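Local coordinates for protein acetylglutamate kinase (PDB 3L86) that probably catalyses the ATP-dependent phosphorylation of N-acetyl-L-glutamate, the second step of the route from glutamate to N-acetylornithine in arginine biosynthesis, at residues S57-W62 against E121-A126; G66-I71 against E167-R172; E251-T256 against V264-N269. All blocks are in the same frame, centred on the assembly; numbering follows the deposited sequence.

Interaction 1 of 3, residues S57-W62 against E121-A126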
loop_
_atom_site.group_PDB
_atom_site.type_symbol
_atom_site.label_atom_id
_atom_site.label_comp_id
_atom_site.label_asym_id
_atom_site.label_seq_id
_atom_site.Cartn_x
_atom_site.Cartn_y
_atom_site.Cartn_z
ATOM N N SER A 57 4.310 13.045 -14.251
ATOM C CA SER A 57 4.294 12.767 -15.736
ATOM C C SER A 57 4.195 11.289 -16.125
ATOM O O SER A 57 3.494 10.904 -17.090
ATOM C CB SER A 57 5.551 13.338 -16.412
ATOM O OG SER A 57 5.603 14.755 -16.228
ATOM N N GLN A 58 4.909 10.436 -15.399
ATOM C CA GLN A 58 4.892 8.998 -15.695
ATOM C C GLN A 58 3.494 8.431 -15.492
ATOM O O GLN A 58 2.986 7.685 -16.330
ATOM C CB GLN A 58 5.982 8.214 -14.880
ATOM C CG GLN A 58 6.038 6.682 -15.197
ATOM C CD GLN A 58 6.340 6.399 -16.693
ATOM O OE1 GLN A 58 5.445 6.171 -17.512
ATOM N NE2 GLN A 58 7.585 6.489 -17.043
ATOM N N ILE A 59 2.851 8.777 -14.377
ATOM C CA ILE A 59 1.437 8.392 -14.202
ATOM C C ILE A 59 0.535 8.900 -15.366
ATOM O O ILE A 59 -0.227 8.102 -15.954
ATOM C CB ILE A 59 0.879 8.871 -12.811
ATOM C CG1 ILE A 59 1.674 8.290 -11.611
ATOM C CG2 ILE A 59 -0.576 8.508 -12.636
ATOM C CD1 ILE A 59 1.626 6.715 -11.464
ATOM N N LYS A 60 0.543 10.210 -15.653
ATOM C CA LYS A 60 -0.320 10.768 -16.725
ATOM C C LYS A 60 -0.049 10.050 -18.069
ATOM O O LYS A 60 -0.982 9.730 -18.797
ATOM C CB LYS A 60 -0.064 12.278 -16.951
ATOM C CG LYS A 60 -1.240 12.861 -17.828
ATOM C CD LYS A 60 -1.181 14.327 -18.106
ATOM C CE LYS A 60 -2.418 14.682 -18.999
ATOM N NZ LYS A 60 -1.969 14.636 -20.458
ATOM N N ASN A 61 1.223 9.840 -18.410
ATOM C CA ASN A 61 1.612 9.181 -19.707
ATOM C C ASN A 61 1.156 7.732 -19.763
ATOM O O ASN A 61 0.637 7.273 -20.793
ATOM C CB ASN A 61 3.138 9.288 -19.989
ATOM C CG ASN A 61 3.581 10.707 -20.141
ATOM O OD1 ASN A 61 2.760 11.549 -20.433
ATOM N ND2 ASN A 61 4.902 10.985 -20.007
ATOM N N TRP A 62 1.319 6.990 -18.662
ATOM C CA TRP A 62 0.697 5.644 -18.632
ATOM C C TRP A 62 -0.825 5.703 -18.855
ATOM O O TRP A 62 -1.414 4.851 -19.571
ATOM C CB TRP A 62 1.001 4.854 -17.320
ATOM C CG TRP A 62 2.385 4.139 -17.240
ATOM C CD1 TRP A 62 3.155 3.655 -18.292
ATOM C CD2 TRP A 62 3.107 3.838 -16.036
ATOM N NE1 TRP A 62 4.334 3.065 -17.786
ATOM C CE2 TRP A 62 4.316 3.171 -16.411
ATOM C CE3 TRP A 62 2.833 4.046 -14.660
ATOM C CZ2 TRP A 62 5.256 2.754 -15.469
ATOM C CZ3 TRP A 62 3.779 3.628 -13.724
ATOM C CH2 TRP A 62 4.947 2.955 -14.122
ATOM N N GLU A 121 -5.349 15.750 -4.863
ATOM C CA GLU A 121 -5.148 17.130 -5.344
ATOM C C GLU A 121 -3.852 17.257 -6.225
ATOM O O GLU A 121 -3.893 17.865 -7.286
ATOM C CB GLU A 121 -5.172 18.169 -4.191
ATOM C CG GLU A 121 -6.472 18.149 -3.347
ATOM C CD GLU A 121 -6.392 18.906 -2.001
ATOM O OE1 GLU A 121 -5.308 19.018 -1.357
ATOM O OE2 GLU A 121 -7.465 19.363 -1.533
ATOM N N LYS A 122 -2.716 16.716 -5.797
ATOM C CA LYS A 122 -1.483 16.781 -6.629
ATOM C C LYS A 122 -1.655 16.123 -8.008
ATOM O O LYS A 122 -1.173 16.668 -9.056
ATOM C CB LYS A 122 -0.273 16.150 -5.916
ATOM C CG LYS A 122 0.217 16.852 -4.648
ATOM C CD LYS A 122 1.029 18.085 -5.026
ATOM C CE LYS A 122 1.667 18.719 -3.804
ATOM N NZ LYS A 122 0.801 19.732 -3.182
ATOM N N LEU A 123 -2.309 14.948 -8.039
ATOM C CA LEU A 123 -2.595 14.240 -9.304
ATOM C C LEU A 123 -3.568 15.023 -10.222
ATOM O O LEU A 123 -3.305 15.204 -11.455
ATOM C CB LEU A 123 -3.137 12.822 -9.027
ATOM C CG LEU A 123 -2.131 11.779 -8.484
ATOM C CD1 LEU A 123 -2.796 10.509 -7.850
ATOM C CD2 LEU A 123 -1.193 11.356 -9.620
ATOM N N ARG A 124 -4.706 15.469 -9.671
ATOM C CA ARG A 124 -5.628 16.291 -10.463
ATOM C C ARG A 124 -4.985 17.572 -10.993
ATOM O O ARG A 124 -5.171 17.931 -12.159
ATOM C CB ARG A 124 -6.945 16.552 -9.726
ATOM C CG ARG A 124 -7.868 15.333 -9.655
ATOM C CD ARG A 124 -9.130 15.587 -8.749
ATOM N NE ARG A 124 -10.112 14.507 -8.881
ATOM C CZ ARG A 124 -11.291 14.471 -8.266
ATOM N NH1 ARG A 124 -11.670 15.432 -7.454
ATOM N NH2 ARG A 124 -12.101 13.461 -8.447
ATOM N N GLN A 125 -4.221 18.263 -10.164
ATOM C CA GLN A 125 -3.519 19.444 -10.616
ATOM C C GLN A 125 -2.565 19.111 -11.757
ATOM O O GLN A 125 -2.256 19.971 -12.591
ATOM C CB GLN A 125 -2.767 20.141 -9.459
ATOM C CG GLN A 125 -3.634 21.149 -8.754
ATOM C CD GLN A 125 -3.438 21.233 -7.261
ATOM O OE1 GLN A 125 -2.343 20.999 -6.730
ATOM N NE2 GLN A 125 -4.518 21.578 -6.557
ATOM N N ALA A 126 -2.106 17.868 -11.826
ATOM C CA ALA A 126 -1.221 17.521 -12.921
ATOM C C ALA A 126 -1.958 17.003 -14.158
ATOM O O ALA A 126 -1.307 16.556 -15.089
ATOM C CB ALA A 126 -0.127 16.521 -12.460
#

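Interaction 2 of 3, residues G66-I71 against E167-R172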
loop_
_atom_site.group_PDB
_atom_site.type_symbol
_atom_site.label_atom_id
_atom_site.label_comp_id
_atom_site.label_asym_id
_atom_site.label_seq_id
_atom_site.Cartn_x
_atom_site.Cartn_y
_atom_site.Cartn_z
ATOM N N GLY A 66 -3.276 4.251 -22.205
ATOM C CA GLY A 66 -4.254 3.202 -22.065
ATOM C C GLY A 66 -3.997 2.216 -20.923
ATOM O O GLY A 66 -4.719 1.230 -20.817
ATOM N N LYS A 67 -2.968 2.384 -20.137
ATOM C CA LYS A 67 -2.700 1.494 -19.032
ATOM C C LYS A 67 -3.782 1.594 -17.916
ATOM O O LYS A 67 -4.308 2.643 -17.702
ATOM C CB LYS A 67 -1.301 1.750 -18.515
ATOM C CG LYS A 67 -0.683 0.628 -17.765
ATOM C CD LYS A 67 0.810 0.619 -17.769
ATOM C CE LYS A 67 1.473 0.159 -19.034
ATOM N NZ LYS A 67 1.251 -1.161 -19.388
ATOM N N GLN A 68 -4.135 0.505 -17.260
ATOM C CA GLN A 68 -5.104 0.620 -16.143
ATOM C C GLN A 68 -4.340 0.669 -14.825
ATOM O O GLN A 68 -3.540 -0.239 -14.546
ATOM C CB GLN A 68 -6.055 -0.603 -16.143
ATOM C CG GLN A 68 -6.813 -0.768 -17.525
ATOM C CD GLN A 68 -7.384 -2.183 -17.637
ATOM O OE1 GLN A 68 -8.401 -2.477 -17.029
ATOM N NE2 GLN A 68 -6.681 -3.080 -18.336
ATOM N N LEU A 69 -4.606 1.696 -14.019
ATOM C CA LEU A 69 -3.771 1.967 -12.847
ATOM C C LEU A 69 -4.660 1.970 -11.595
ATOM O O LEU A 69 -5.772 2.515 -11.634
ATOM C CB LEU A 69 -3.049 3.324 -13.006
ATOM C CG LEU A 69 -1.594 3.518 -13.474
ATOM C CD1 LEU A 69 -0.909 2.411 -14.260
ATOM C CD2 LEU A 69 -1.243 4.925 -14.038
ATOM N N VAL A 70 -4.185 1.343 -10.505
ATOM C CA VAL A 70 -4.896 1.427 -9.202
ATOM C C VAL A 70 -3.860 1.871 -8.182
ATOM O O VAL A 70 -2.760 1.325 -8.193
ATOM C CB VAL A 70 -5.511 0.049 -8.765
ATOM C CG1 VAL A 70 -6.090 0.140 -7.363
ATOM C CG2 VAL A 70 -6.632 -0.423 -9.788
ATOM N N ILE A 71 -4.184 2.874 -7.347
ATOM C CA ILE A 71 -3.297 3.396 -6.309
ATOM C C ILE A 71 -3.816 3.044 -4.879
ATOM O O ILE A 71 -5.016 3.251 -4.546
ATOM C CB ILE A 71 -3.071 4.945 -6.437
ATOM C CG1 ILE A 71 -2.176 5.288 -7.645
ATOM C CG2 ILE A 71 -2.468 5.605 -5.091
ATOM C CD1 ILE A 71 -2.167 6.812 -7.992
ATOM N N GLU A 167 -15.457 -0.536 -12.425
ATOM C CA GLU A 167 -16.266 0.605 -12.908
ATOM C C GLU A 167 -15.468 1.868 -13.093
ATOM O O GLU A 167 -15.689 2.631 -14.065
ATOM C CB GLU A 167 -17.420 0.931 -11.967
ATOM C CG GLU A 167 -18.546 -0.086 -12.011
ATOM N N PHE A 168 -14.568 2.127 -12.140
ATOM C CA PHE A 168 -13.646 3.239 -12.266
ATOM C C PHE A 168 -12.740 2.995 -13.461
ATOM O O PHE A 168 -12.564 3.882 -14.267
ATOM C CB PHE A 168 -12.768 3.401 -10.997
ATOM C CG PHE A 168 -13.526 3.892 -9.824
ATOM C CD1 PHE A 168 -13.738 5.232 -9.645
ATOM C CD2 PHE A 168 -14.096 2.995 -8.931
ATOM C CE1 PHE A 168 -14.491 5.699 -8.566
ATOM C CE2 PHE A 168 -14.830 3.453 -7.855
ATOM C CZ PHE A 168 -15.025 4.813 -7.672
ATOM N N LEU A 169 -12.140 1.813 -13.570
ATOM C CA LEU A 169 -11.189 1.628 -14.656
ATOM C C LEU A 169 -11.916 1.727 -16.017
ATOM O O LEU A 169 -11.391 2.303 -16.966
ATOM C CB LEU A 169 -10.431 0.304 -14.543
ATOM C CG LEU A 169 -9.609 -0.086 -13.299
ATOM C CD1 LEU A 169 -9.062 -1.512 -13.405
ATOM C CD2 LEU A 169 -8.504 0.891 -13.059
ATOM N N GLU A 170 -13.131 1.178 -16.103
ATOM C CA GLU A 170 -13.839 1.176 -17.388
ATOM C C GLU A 170 -14.096 2.615 -17.741
ATOM O O GLU A 170 -14.333 2.971 -18.896
ATOM C CB GLU A 170 -15.163 0.391 -17.309
ATOM N N ASN A 171 -14.015 3.465 -16.728
ATOM C CA ASN A 171 -14.326 4.860 -16.910
ATOM C C ASN A 171 -13.030 5.688 -17.110
ATOM O O ASN A 171 -13.064 6.897 -17.107
ATOM C CB ASN A 171 -15.154 5.343 -15.718
ATOM C CG ASN A 171 -16.129 6.434 -16.087
ATOM O OD1 ASN A 171 -17.019 6.226 -16.926
ATOM N ND2 ASN A 171 -16.003 7.608 -15.437
ATOM N N ARG A 172 -11.900 5.034 -17.283
ATOM C CA ARG A 172 -10.603 5.694 -17.385
ATOM C C ARG A 172 -10.383 6.660 -16.226
ATOM O O ARG A 172 -9.936 7.811 -16.453
ATOM C CB ARG A 172 -10.482 6.435 -18.718
ATOM C CG ARG A 172 -10.442 5.523 -19.933
ATOM C CD ARG A 172 -10.274 6.255 -21.256
ATOM N NE ARG A 172 -10.310 5.343 -22.395
ATOM C CZ ARG A 172 -10.302 5.735 -23.662
ATOM N NH1 ARG A 172 -10.255 7.027 -23.960
ATOM N NH2 ARG A 172 -10.338 4.835 -24.636
#

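Interaction 3 of 3, residues E251-T256 against V264-N269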
loop_
_atom_site.group_PDB
_atom_site.type_symbol
_atom_site.label_atom_id
_atom_site.label_comp_id
_atom_site.label_asym_id
_atom_site.label_seq_id
_atom_site.Cartn_x
_atom_site.Cartn_y
_atom_site.Cartn_z
ATOM N N GLU A 251 7.577 -9.249 2.832
ATOM C CA GLU A 251 6.619 -10.398 2.849
ATOM C C GLU A 251 5.481 -10.224 1.825
ATOM O O GLU A 251 5.085 -11.187 1.119
ATOM C CB GLU A 251 6.002 -10.612 4.245
ATOM C CG GLU A 251 7.012 -11.209 5.275
ATOM C CD GLU A 251 6.473 -11.291 6.684
ATOM O OE1 GLU A 251 5.515 -10.600 7.051
ATOM O OE2 GLU A 251 7.036 -12.069 7.470
ATOM N N SER A 252 4.919 -9.009 1.753
ATOM C CA SER A 252 3.899 -8.717 0.703
ATOM C C SER A 252 4.480 -8.931 -0.723
ATOM O O SER A 252 3.844 -9.572 -1.601
ATOM C CB SER A 252 3.352 -7.286 0.921
ATOM O OG SER A 252 2.694 -7.244 2.206
ATOM N N ALA A 253 5.703 -8.446 -0.961
ATOM C CA ALA A 253 6.351 -8.674 -2.258
ATOM C C ALA A 253 6.425 -10.185 -2.614
ATOM O O ALA A 253 6.101 -10.587 -3.741
ATOM C CB ALA A 253 7.782 -8.047 -2.295
ATOM N N ALA A 254 6.855 -11.012 -1.650
ATOM C CA ALA A 254 6.997 -12.450 -1.888
ATOM C C ALA A 254 5.669 -13.178 -2.148
ATOM O O ALA A 254 5.605 -14.045 -3.020
ATOM C CB ALA A 254 7.741 -13.118 -0.692
ATOM N N LYS A 255 4.634 -12.832 -1.393
ATOM C CA LYS A 255 3.266 -13.394 -1.499
ATOM C C LYS A 255 2.616 -13.046 -2.868
ATOM O O LYS A 255 1.912 -13.881 -3.476
ATOM C CB LYS A 255 2.464 -12.881 -0.305
ATOM C CG LYS A 255 0.982 -13.164 -0.270
ATOM C CD LYS A 255 0.486 -13.199 1.170
ATOM C CE LYS A 255 -1.008 -12.864 1.251
ATOM N NZ LYS A 255 -1.671 -13.426 2.509
ATOM N N THR A 256 2.920 -11.838 -3.375
ATOM C CA THR A 256 2.457 -11.315 -4.689
ATOM C C THR A 256 3.017 -12.085 -5.892
ATOM O O THR A 256 2.230 -12.556 -6.738
ATOM C CB THR A 256 2.766 -9.746 -4.795
ATOM O OG1 THR A 256 2.072 -9.110 -3.730
ATOM C CG2 THR A 256 2.301 -9.064 -6.128
ATOM N N VAL A 264 7.627 -7.537 -8.664
ATOM C CA VAL A 264 7.433 -6.479 -7.657
ATOM C C VAL A 264 8.709 -5.555 -7.569
ATOM O O VAL A 264 9.838 -6.054 -7.587
ATOM C CB VAL A 264 7.111 -7.096 -6.250
ATOM C CG1 VAL A 264 6.934 -5.978 -5.181
ATOM C CG2 VAL A 264 5.869 -7.937 -6.295
ATOM N N LEU A 265 8.535 -4.231 -7.506
ATOM C CA LEU A 265 9.649 -3.287 -7.303
ATOM C C LEU A 265 9.542 -2.596 -5.939
ATOM O O LEU A 265 8.478 -2.076 -5.584
ATOM C CB LEU A 265 9.634 -2.243 -8.419
ATOM C CG LEU A 265 10.672 -1.107 -8.373
ATOM C CD1 LEU A 265 12.081 -1.744 -8.653
ATOM C CD2 LEU A 265 10.347 -0.053 -9.422
ATOM N N ILE A 266 10.612 -2.651 -5.145
ATOM C CA ILE A 266 10.774 -1.861 -3.920
ATOM C C ILE A 266 11.879 -0.755 -4.134
ATOM O O ILE A 266 13.052 -1.073 -4.457
ATOM C CB ILE A 266 11.135 -2.794 -2.716
ATOM C CG1 ILE A 266 9.950 -3.735 -2.420
ATOM C CG2 ILE A 266 11.512 -1.984 -1.427
ATOM C CD1 ILE A 266 10.236 -4.811 -1.349
ATOM N N GLY A 267 11.505 0.521 -3.973
ATOM C CA GLY A 267 12.447 1.687 -4.132
ATOM C C GLY A 267 11.721 3.040 -3.908
ATOM O O GLY A 267 10.574 3.094 -3.443
ATOM N N ASP A 268 12.390 4.140 -4.208
ATOM C CA ASP A 268 11.831 5.459 -3.927
ATOM C C ASP A 268 11.200 6.115 -5.172
ATOM O O ASP A 268 10.905 7.313 -5.161
ATOM C CB ASP A 268 12.874 6.389 -3.256
ATOM C CG ASP A 268 13.940 6.964 -4.232
ATOM O OD1 ASP A 268 13.942 6.599 -5.413
ATOM O OD2 ASP A 268 14.792 7.820 -3.803
ATOM N N ASN A 269 11.027 5.344 -6.237
ATOM C CA ASN A 269 10.477 5.885 -7.511
ATOM C C ASN A 269 9.743 4.785 -8.293
ATOM O O ASN A 269 9.710 3.632 -7.863
ATOM C CB ASN A 269 11.561 6.550 -8.404
ATOM C CG ASN A 269 12.624 5.552 -8.938
ATOM O OD1 ASN A 269 12.528 5.037 -10.075
ATOM N ND2 ASN A 269 13.674 5.310 -8.121
#

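Interaction 1 of 3, residues S57-W62 against E121-A126
Two helices lying against the central sheet of the amino acid kinase fold meet here, the middle and later part of helix 53-64 (57-62) and the C-terminal end of helix 101-125 (121-126), through Ile-59, Lys-60, Leu-123 and Ala-126. The one apolar meeting is methyl to methyl: Ile-59 CG2 lies 4.2 Å from Leu-123 CD2, with the two side chains running obliquely to each other. In Ile-59 the CG2 branch stands anti to the backbone N, which turns this methyl toward the neighbouring helix, while CG1 takes the place beside the backbone N. Leu-123 starts out across the line between the helices, and its CD2 branch closes the distance. Nearer the surface the partner is backbone: Lys-60 CD passes 3.8 Å from Ala-126 O, a van der Waals contact of the aliphatic chain. The lysine stays extended until its last bond, where a bend at chi4 (-94°) turns the ammonium group away; NZ forms a salt bridge with Asp-64 one turn further along its own helix. Ala-126, just past the end of helix 101-125, aims its CB at the other helix but stays short of direct contact with 57-62, and touches Leu-56. The backbones are well separated, with 7.8 Å between Lys-60 CA and Ala-126 CA, and the two segments bury just 108 Å². Beneath the pair, Ile-59 rests on Leu-69 and Ile-174, and Leu-123 on Ile-71 and Ile-176, so both helices share the floor of strands 68-73 and 174-182, as neighbouring helices do in a layered alpha/beta fold.

Interaction 2 of 3, residues G66-I71 against E167-R172
Leu-169, near the C-terminal end of helix 162-170, pushes its two methyls against the flank of strand 68-73, on the side to which Leu-69 O points, overlapping Gln-68, the backbone of Leu-69 and Val-70. CD1 serves the Gln-68 side, 4.2 Å from Gln-68 CB and 3.8 Å from Gln-68 OE1, so it touches the root of that side chain and its amide oxygen; the amide's NE2 makes a weak hydrogen bond to Asp-37 O. CD2 sits 3.5 Å from Leu-69 O and 4.0 Å from Val-70 CG2, bridging a peptide carbonyl and a buried methyl. The leucine crosses both Gln-68 and Val-70 at about a right angle. Its CG stands anti to its own carbonyl carbon (chi1 -57°), which directs the fork at the strand. In backbone register, Gln-68 CA lies 6.3 Å from Leu-169 CA. Val-70 has its CG1 anti to the backbone N, and CG2, beside that N, meets the leucine. Pro-175, on strand 174-182, also packs against Leu-169 and Val-70. The helix then ends in a Schellman motif: Arg-172 has positive phi, Gln-173 N bonds back to Phe-168 O, and Arg-172 N to Leu-169 O at 2.8 Å. Between the two segments the contact is dispersive, one leucine fork against the flank of a strand; the neighbouring oxygens meet methyl carbons, so it rests on van der Waals fit rather than on directional bonds.

Interaction 3 of 3, residues E251-T256 against V264-N269
Helix 251-256 and strand 264-267 run nearly antiparallel, their axes at 164° and 9.1 Å apart at closest, and the backbones come nearest where Ala-253 CA lies 5.9 Å from Val-264 CA. The small side chain of Ala-253 permits this approach. Its CB meets two strand residues that point to the same side of the sheet: Val-264 CG1 at 3.7 Å and Ile-266 CD1 at 4.2 Å from Ala-253 CB. Val-264 spreads its two branches along the helix, over Ala-253 and Thr-256. CG1, anti to the backbone N (chi1 179°), covers the alanine, while CG2 reaches the next turn, 3.7 Å from Thr-256 CG2 and equally near Ala-253 O. The threonine and valine side chains cross at about a right angle. Thr-256 divides its chemistry: the methyl CG2 faces the strand, and OG1, beside the backbone N, gives a 2.8 Å hydrogen bond to Ser-252 O one turn back. That hydroxyl arrives from above the carbonyl plane, 40° out of it, and Ser-252 O also receives the helical bond from Thr-256 N. The hydroxyl bond probably fixes the rotation of Thr-256 and keeps its methyl turned to Val-264. All four touching residues are buried. The side chain of Ile-266 lies close to Lys-249, a predicted transition-state stabiliser, and about 7 Å from the bound ADP. Strand 264-267 is flanked by strand 208-212, parallel, and strand 274-277, antiparallel; Leu-211 touches Val-264 and Ile-266, Ile-276 meets Ala-253 and Ile-266, and helix 193-203 lies alongside through Thr-198 against Thr-256.

How the interactions relate
Interactions 1 and 2 adjoin, with centres about 13 Å apart: helix 53-64 leads directly into strand 68-73, part of the floor under the two helices, with a probable hydrogen bond from Lys-67 N to Trp-62 O at the turn. Both are partly buried, and each sets aliphatic carbons against an oxygen: a lysine methylene on a backbone carbonyl in interaction 1, leucine methyls on a backbone carbonyl and an amide oxygen in interaction 2. Interaction 3 stands apart, about 22 and 21 Å from the other two between centres, and is fully buried and apolar across its interface. It shares the large mixed sheet with interaction 2 but lies nearer the nucleotide.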